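PDB 3PEF: 6-phosphogluconate dehydrogenase, NAD-binding from Geobacter metallireducens, which binds NADP and, as a beta-hydroxyacid dehydrogenase, probably reduces succinic semialdehyde to gamma-hydroxybutyrate. Local coordinates for residues G5-G10 against T28-S33. The protein carries 2 engineered substitutions. Residues are numbered along the deposited sequence; the frame is centred on the assembly and turned at random.
Sequences GFIGLG and TIWNRS. With NAP (NADP nicotinamide-adenine-dinucleotide phosphate), chain I.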
ATOM      1  N   GLY A   5      -6.805 -41.671  12.785  1.00 26.16           N
ATOM      2  CA  GLY A   5      -6.279 -41.518  11.437  1.00 17.47           C
ATOM      3  C   GLY A   5      -5.505 -40.208  11.314  1.00 28.20           C
ATOM      4  O   GLY A   5      -5.811 -39.235  12.008  1.00 22.50           O
ATOM      5  N   PHE A   6      -4.495 -40.163  10.448  1.00 23.01           N
ATOM      6  CA  PHE A   6      -3.826 -38.893  10.182  1.00 22.15           C
ATOM      7  C   PHE A   6      -3.447 -38.746   8.712  1.00 22.14           C
ATOM      8  O   PHE A   6      -2.789 -39.605   8.121  1.00 24.69           O
ATOM      9  CB  PHE A   6      -2.620 -38.653  11.104  1.00 14.23           C
ATOM     10  CG  PHE A   6      -2.331 -37.183  11.361  1.00 22.31           C
ATOM     11  CD1 PHE A   6      -2.498 -36.638  12.635  1.00 23.41           C
ATOM     12  CD2 PHE A   6      -1.892 -36.352  10.335  1.00 20.28           C
ATOM     13  CE1 PHE A   6      -2.239 -35.293  12.886  1.00 22.21           C
ATOM     14  CE2 PHE A   6      -1.646 -34.998  10.565  1.00 23.83           C
ATOM     15  CZ  PHE A   6      -1.807 -34.462  11.844  1.00 23.37           C
ATOM     16  N   ILE A   7      -3.866 -37.626   8.143  1.00 20.72           N
ATOM     17  CA  ILE A   7      -3.715 -37.343   6.733  1.00 18.34           C
ATOM     18  C   ILE A   7      -2.927 -36.061   6.563  1.00 24.94           C
ATOM     19  O   ILE A   7      -3.327 -35.010   7.056  1.00 24.47           O
ATOM     20  CB  ILE A   7      -5.103 -37.168   6.089  1.00 21.28           C
ATOM     21  CG1 ILE A   7      -5.752 -38.549   5.900  1.00 21.83           C
ATOM     22  CG2 ILE A   7      -5.002 -36.395   4.785  1.00 16.75           C
ATOM     23  CD1 ILE A   7      -7.184 -38.511   5.462  1.00 19.04           C
ATOM     24  N   GLY A   8      -1.809 -36.138   5.858  1.00 24.43           N
ATOM     25  CA  GLY A   8      -0.994 -34.957   5.640  1.00 20.94           C
ATOM     26  C   GLY A   8       0.186 -34.966   6.585  1.00 22.87           C
ATOM     27  O   GLY A   8       0.057 -34.661   7.766  1.00 18.72           O
ATOM     28  N   LEU A   9       1.349 -35.332   6.067  1.00 23.67           N
ATOM     29  CA  LEU A   9       2.501 -35.504   6.936  1.00 21.93           C
ATOM     30  C   LEU A   9       3.595 -34.507   6.585  1.00 25.97           C
ATOM     31  O   LEU A   9       4.774 -34.862   6.454  1.00 22.62           O
ATOM     32  CB  LEU A   9       3.014 -36.944   6.857  1.00 21.14           C
ATOM     33  CG  LEU A   9       1.964 -38.026   7.162  1.00 17.26           C
ATOM     34  CD1 LEU A   9       2.543 -39.434   6.955  1.00 19.59           C
ATOM     35  CD2 LEU A   9       1.429 -37.862   8.587  1.00 19.27           C
ATOM     36  N   GLY A  10       3.206 -33.249   6.432  1.00 22.51           N
ATOM     37  CA  GLY A  10       4.192 -32.216   6.182  1.00 19.68           C
ATOM     38  C   GLY A  10       4.877 -31.807   7.473  1.00 23.47           C
ATOM     39  O   GLY A  10       4.897 -32.559   8.453  1.00 19.01           O
ATOM     40  N   THR A  28      -3.139 -44.653  12.013  1.00 20.07           N
ATOM     41  CA  THR A  28      -3.130 -45.014  10.588  1.00 20.57           C
ATOM     42  C   THR A  28      -2.867 -43.718   9.822  1.00 27.97           C
ATOM     43  O   THR A  28      -3.547 -42.709  10.045  1.00 28.91           O
ATOM     44  CB  THR A  28      -4.500 -45.618  10.136  1.00 20.00           C
ATOM     45  OG1 THR A  28      -4.774 -46.819  10.867  1.00 27.43           O
ATOM     46  CG2 THR A  28      -4.510 -45.926   8.642  1.00 23.27           C
ATOM     47  N   ILE A  29      -1.865 -43.721   8.948  1.00 23.58           N
ATOM     48  CA  ILE A  29      -1.421 -42.473   8.334  1.00 25.94           C
ATOM     49  C   ILE A  29      -1.369 -42.556   6.825  1.00 26.76           C
ATOM     50  O   ILE A  29      -1.258 -43.648   6.256  1.00 26.31           O
ATOM     51  CB  ILE A  29      -0.032 -42.051   8.852  1.00 15.85           C
ATOM     52  CG1 ILE A  29       1.023 -43.080   8.433  1.00 24.75           C
ATOM     53  CG2 ILE A  29      -0.069 -41.885  10.383  1.00 16.51           C
ATOM     54  CD1 ILE A  29       2.389 -42.832   9.046  1.00 30.70           C
ATOM     55  N   TRP A  30      -1.445 -41.386   6.195  1.00 21.08           N
ATOM     56  CA  TRP A  30      -1.378 -41.248   4.744  1.00 22.06           C
ATOM     57  C   TRP A  30      -0.797 -39.894   4.351  1.00 23.71           C
ATOM     58  O   TRP A  30      -1.107 -38.869   4.955  1.00 24.95           O
ATOM     59  CB  TRP A  30      -2.766 -41.353   4.106  1.00 18.83           C
ATOM     60  CG  TRP A  30      -2.731 -41.159   2.605  1.00 21.17           C
ATOM     61  CD1 TRP A  30      -2.533 -42.129   1.662  1.00 31.09           C
ATOM     62  CD2 TRP A  30      -2.878 -39.926   1.886  1.00 21.74           C
ATOM     63  NE1 TRP A  30      -2.568 -41.584   0.401  1.00 25.44           N
ATOM     64  CE2 TRP A  30      -2.768 -40.232   0.509  1.00 25.67           C
ATOM     65  CE3 TRP A  30      -3.082 -38.594   2.270  1.00 21.83           C
ATOM     66  CZ2 TRP A  30      -2.870 -39.252  -0.490  1.00 29.10           C
ATOM     67  CZ3 TRP A  30      -3.183 -37.614   1.276  1.00 24.94           C
ATOM     68  CH2 TRP A  30      -3.077 -37.950  -0.090  1.00 24.85           C
ATOM     69  N   ASN A  31       0.032 -39.891   3.318  1.00 20.16           N
ATOM     70  CA  ASN A  31       0.521 -38.647   2.754  1.00 17.40           C
ATOM     71  C   ASN A  31       0.591 -38.822   1.258  1.00 19.04           C
ATOM     72  O   ASN A  31       0.886 -39.922   0.789  1.00 18.92           O
ATOM     73  CB  ASN A  31       1.921 -38.303   3.283  1.00 16.22           C
ATOM     74  CG  ASN A  31       2.354 -36.884   2.894  1.00 21.57           C
ATOM     75  OD1 ASN A  31       1.699 -35.913   3.265  1.00 24.71           O
ATOM     76  ND2 ASN A  31       3.447 -36.764   2.130  1.00 23.25           N
ATOM     77  N   ARG A  32       0.335 -37.748   0.514  1.00 21.00           N
ATOM     78  CA  ARG A  32       0.438 -37.779  -0.948  1.00 26.84           C
ATOM     79  C   ARG A  32       1.783 -38.333  -1.355  1.00 29.69           C
ATOM     80  O   ARG A  32       1.847 -39.206  -2.221  1.00 24.01           O
ATOM     81  CB  ARG A  32       0.253 -36.394  -1.581  1.00 21.40           C
ATOM     82  CG  ARG A  32       0.526 -36.381  -3.091  1.00 24.73           C
ATOM     83  CD  ARG A  32       0.365 -34.973  -3.684  1.00 27.42           C
ATOM     84  NE  ARG A  32       1.203 -33.974  -3.007  1.00 27.72           N
ATOM     85  CZ  ARG A  32       1.258 -32.687  -3.351  1.00 28.62           C
ATOM     86  NH1 ARG A  32       0.511 -32.245  -4.355  1.00 19.74           N
ATOM     87  NH2 ARG A  32       2.054 -31.841  -2.693  1.00 26.83           N
ATOM     88  N   SER A  33       2.849 -37.818  -0.731  1.00 24.08           N
ATOM     89  CA  SER A  33       4.203 -38.380  -0.897  1.00 29.20           C
ATOM     90  C   SER A  33       4.513 -39.389   0.224  1.00 32.91           C
ATOM     91  O   SER A  33       4.830 -38.998   1.343  1.00 29.01           O
ATOM     92  CB  SER A  33       5.271 -37.271  -0.896  1.00 24.81           C
ATOM     93  OG  SER A  33       4.994 -36.250  -1.843  1.00 24.80           O
TER
HETATM   94  PA  NAP I 301       4.025 -28.477   4.462  1.00 23.95           P
HETATM   95  O1A NAP I 301       4.355 -27.862   3.157  1.00 21.04           O
HETATM   96  O2A NAP I 301       5.172 -29.035   5.201  1.00 25.15           O
HETATM   97  O5B NAP I 301       2.922 -29.621   4.266  1.00 27.28           O
HETATM   98  C5B NAP I 301       1.895 -29.473   3.323  1.00 24.43           C
HETATM   99  C4B NAP I 301       1.141 -30.790   3.289  1.00 24.13           C
HETATM  100  O4B NAP I 301       0.071 -30.666   2.377  1.00 24.13           O
HETATM  101  C3B NAP I 301       2.025 -31.923   2.775  1.00 21.32           C
HETATM  102  O3B NAP I 301       1.624 -33.073   3.482  1.00 22.29           O
HETATM  103  C2B NAP I 301       1.596 -32.044   1.327  1.00 22.45           C
HETATM  104  O2B NAP I 301       1.783 -33.312   0.754  1.00 23.98           O
HETATM  105  C1B NAP I 301       0.115 -31.747   1.477  1.00 22.25           C
HETATM  106  N9A NAP I 301      -0.493 -31.418   0.181  1.00 23.96           N
HETATM  107  C8A NAP I 301      -0.282 -30.278  -0.556  1.00 26.45           C
HETATM  108  N7A NAP I 301      -1.014 -30.366  -1.690  1.00 23.30           N
HETATM  109  C5A NAP I 301      -1.672 -31.543  -1.688  1.00 22.16           C
HETATM  110  C6A NAP I 301      -2.556 -32.108  -2.592  1.00 24.96           C
HETATM  111  N6A NAP I 301      -2.868 -31.460  -3.706  1.00 25.41           N
HETATM  112  N1A NAP I 301      -3.085 -33.343  -2.330  1.00 22.28           N
HETATM  113  C2A NAP I 301      -2.750 -34.010  -1.164  1.00 25.97           C
HETATM  114  N3A NAP I 301      -1.875 -33.435  -0.260  1.00 24.57           N
HETATM  115  C4A NAP I 301      -1.353 -32.218  -0.519  1.00 18.16           C
HETATM  116  O3  NAP I 301       3.330 -27.338   5.329  1.00 19.69           O
HETATM  117  PN  NAP I 301       2.829 -27.346   6.831  1.00 22.33           P
HETATM  118  O1N NAP I 301       3.442 -26.218   7.552  1.00 25.70           O
HETATM  119  O2N NAP I 301       2.915 -28.698   7.418  1.00 18.17           O
HETATM  120  O5D NAP I 301       1.312 -26.970   6.439  1.00 30.53           O
HETATM  121  C5D NAP I 301       0.184 -27.719   6.807  1.00 27.42           C
HETATM  122  C4D NAP I 301      -0.903 -26.714   7.185  1.00 21.69           C
HETATM  123  O4D NAP I 301      -0.669 -26.140   8.448  1.00 24.93           O
HETATM  124  C3D NAP I 301      -0.935 -25.530   6.241  1.00 26.71           C
HETATM  125  O3D NAP I 301      -2.303 -25.221   6.078  1.00 20.80           O
HETATM  126  C2D NAP I 301      -0.201 -24.426   6.986  1.00 20.29           C
HETATM  127  O2D NAP I 301      -0.660 -23.167   6.579  1.00 26.17           O
HETATM  128  C1D NAP I 301      -0.648 -24.726   8.395  1.00 26.15           C
HETATM  129  N1N NAP I 301       0.194 -24.245   9.512  1.00 26.12           N
HETATM  130  C2N NAP I 301       1.554 -24.238   9.412  1.00 19.93           C
HETATM  131  C3N NAP I 301       2.336 -23.833  10.492  1.00 23.61           C
HETATM  132  C7N NAP I 301       3.831 -23.876  10.395  1.00 13.18           C
HETATM  133  O7N NAP I 301       4.537 -23.063  11.266  1.00 24.16           O
HETATM  134  N7N NAP I 301       4.485 -24.638   9.502  1.00 14.13           N
HETATM  135  C4N NAP I 301       1.734 -23.432  11.689  1.00 21.05           C
HETATM  136  C5N NAP I 301       0.345 -23.472  11.788  1.00 21.42           C
HETATM  137  C6N NAP I 301      -0.419 -23.896  10.700  1.00 24.11           C
HETATM  138  P2B NAP I 301       3.225 -33.759   0.141  1.00 27.15           P
HETATM  139  O1X NAP I 301       2.920 -34.898  -0.822  1.00 28.82           O
HETATM  140  O2X NAP I 301       3.826 -32.588  -0.567  1.00 19.80           O
HETATM  141  O3X NAP I 301       4.136 -34.195   1.254  1.00 26.87           O
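Chi1 of N31 (-170°) sets its CG opposite the backbone N, which brings OD1 to L9 N; L9's own CG lies beside its backbone N (chi1 -55°) and packs on N31 CB. L9 N donates to N31 OD1 at 2.9 Å in a straight bond, though from above the carbonyl plane, while the ribose hydroxyl O3B of NADP donates to the same oxygen at 2.8 Å. N31 ND2 lies 2.8 Å from NADP phosphate oxygen O3X and 2.7 Å from S33 O, donating to both. The C-terminal ends of strands 3-7 and 26-30 run parallel, joined by the backbone hydrogen bonds F6 N to T28 O, W30 N to F6 O and G8 N to W30 O. They are the two strands of a Rossmann beta-alpha-beta unit, whose crossover helix 11-22 packs on F6; G8 and G10 fit its glycine-rich GxGxxG turn. Losing the N31 amide to an alanine would probably leave L9 N and ribose O3B without their shared acceptor and the 2'-phosphate with one donor fewer. On one sheet face I7 CG2 meets W30 CE3 (3.9 Å); on the face carrying I29, the L9 and I29 side chains cross at about a right angle, CD1 to CD1 4.0 Å. NADP C5A lies over the centre of one face of the R32 guanidinium, whose NE hydrogen-bonds NADP O1X and NH2 NADP O2X, both at 2.9 Å.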